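Local coordinates for RE68036p (Drosophila melanogaster, PDB 1SQH), which is of unknown function but belongs to the acetyltransferase clan and is probably an acyltransferase, perhaps one acting on glycine, at residues A[208-213]-A[254-259]. Sequence-based numbering, arbitrary orientation.
Sequences FNKSLG and AAMSRE
Leu-212 and Met-256 meet where helix 248-263 lies against strand 211-216 in the FR47-like, GNAT-type half of the chain, the helix packed on one face of an antiparallel four-stranded sheet. Strand 211-213 and helix 254-259 run roughly antiparallel (151°), their axes 9.0 Å apart at closest approach. The tight part is apolar: Leu-212 CD1 sits 3.6 Å from Ala-255 CB. The selenomethionine at Met-256 bends at both chi2 and chi3 (-90°), which brings its CE to 3.5 Å from Lys-210 CB. Ile-226, on the neighbouring strand 222-228, touches both Leu-212 and Met-256.

The other edge, around Glu-259, is looser and carries water. Lys-210 and Glu-259 approach from opposite directions and lie alongside each other, with CD of the lysine 3.6 Å from Glu-259 CG, while the salt bridge from NZ to OE1 is long, at 3.9 Å. An alanine in place of Lys-210 would keep CB against Met-256 CE but would probably leave the Glu-259 carboxylate without this nearby positive charge and open a gap along Glu-259 CG. A water bridges the carboxylate to the strand, accepting from Ser-211 N and donating to Glu-259 OE1 at 2.9 Å.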
# COMPACT_ATOMS: atom_id res chain seq x y z
N PHE A 208 -0.10 14.04 -4.70
CA PHE A 208 1.25 13.54 -4.91
C PHE A 208 1.43 12.23 -5.67
O PHE A 208 2.56 11.88 -6.04
CB PHE A 208 1.95 13.45 -3.56
CG PHE A 208 2.25 14.79 -2.97
CD1 PHE A 208 3.25 15.58 -3.53
CD2 PHE A 208 1.50 15.29 -1.92
CE1 PHE A 208 3.51 16.86 -3.04
CE2 PHE A 208 1.75 16.57 -1.42
CZ PHE A 208 2.75 17.35 -1.98
N ASN A 209 0.34 11.51 -5.90
CA ASN A 209 0.40 10.25 -6.63
C ASN A 209 -0.34 10.37 -7.95
O ASN A 209 -1.07 11.34 -8.17
CB ASN A 209 -0.23 9.13 -5.78
CG ASN A 209 0.79 8.10 -5.30
OD1 ASN A 209 1.99 8.38 -5.23
ND2 ASN A 209 0.32 6.91 -4.96
N LYS A 210 -0.14 9.41 -8.84
CA LYS A 210 -0.87 9.44 -10.11
C LYS A 210 -2.27 8.85 -9.86
O LYS A 210 -2.46 8.07 -8.93
CB LYS A 210 -0.15 8.61 -11.19
CG LYS A 210 1.17 9.20 -11.66
CD LYS A 210 1.79 8.36 -12.77
CE LYS A 210 3.22 8.79 -13.10
NZ LYS A 210 3.31 10.05 -13.87
N SER A 211 -3.23 9.27 -10.67
CA SER A 211 -4.60 8.79 -10.56
C SER A 211 -5.30 8.93 -11.91
O SER A 211 -4.81 9.63 -12.80
CB SER A 211 -5.36 9.60 -9.50
OG SER A 211 -5.47 10.95 -9.90
N LEU A 212 -6.42 8.24 -12.08
CA LEU A 212 -7.16 8.31 -13.33
C LEU A 212 -8.65 8.17 -13.09
O LEU A 212 -9.09 7.31 -12.33
CB LEU A 212 -6.71 7.21 -14.30
CG LEU A 212 -5.40 7.43 -15.08
CD1 LEU A 212 -5.20 6.29 -16.08
CD2 LEU A 212 -5.46 8.75 -15.82
N GLY A 213 -9.43 9.03 -13.73
CA GLY A 213 -10.87 8.98 -13.56
C GLY A 213 -11.57 8.94 -14.90
O GLY A 213 -11.07 9.48 -15.90
N ALA A 254 -5.10 -0.92 -17.27
CA ALA A 254 -4.09 -0.92 -18.33
C ALA A 254 -3.43 0.45 -18.42
O ALA A 254 -2.20 0.57 -18.41
CB ALA A 254 -4.72 -1.32 -19.67
N ALA A 255 -4.26 1.50 -18.47
CA ALA A 255 -3.76 2.86 -18.59
C ALA A 255 -2.85 3.24 -17.42
O ALA A 255 -1.73 3.73 -17.62
CB ALA A 255 -4.92 3.83 -18.69
N MSE A 256 -3.32 3.03 -16.19
CA MSE A 256 -2.49 3.36 -15.04
C MSE A 256 -1.16 2.59 -15.06
O MSE A 256 -0.11 3.15 -14.74
CB MSE A 256 -3.24 3.06 -13.74
CG MSE A 256 -2.53 3.55 -12.51
SE MSE A 256 -2.67 5.48 -12.31
CE MSE A 256 -1.11 5.98 -13.31
N SER A 257 -1.19 1.30 -15.42
CA SER A 257 0.03 0.49 -15.47
C SER A 257 1.05 1.12 -16.43
O SER A 257 2.23 1.28 -16.10
CB SER A 257 -0.29 -0.94 -15.92
OG SER A 257 -1.08 -1.63 -14.96
N ARG A 258 0.57 1.48 -17.62
CA ARG A 258 1.41 2.13 -18.62
C ARG A 258 1.93 3.47 -18.11
O ARG A 258 3.13 3.72 -18.14
CB ARG A 258 0.63 2.38 -19.90
CG ARG A 258 0.61 1.23 -20.87
CD ARG A 258 1.63 1.43 -21.97
NE ARG A 258 1.49 2.73 -22.63
CZ ARG A 258 1.70 2.94 -23.93
NH1 ARG A 258 2.05 1.92 -24.71
NH2 ARG A 258 1.61 4.15 -24.43
N GLU A 259 1.02 4.32 -17.64
CA GLU A 259 1.42 5.64 -17.16
C GLU A 259 2.48 5.59 -16.08
O GLU A 259 3.45 6.34 -16.12
CB GLU A 259 0.21 6.45 -16.65
CG GLU A 259 0.59 7.86 -16.17
CD GLU A 259 -0.60 8.75 -15.79
OE1 GLU A 259 -0.38 9.76 -15.09
OE2 GLU A 259 -1.75 8.45 -16.19
O HOH W 1 -2.26 10.67 -13.11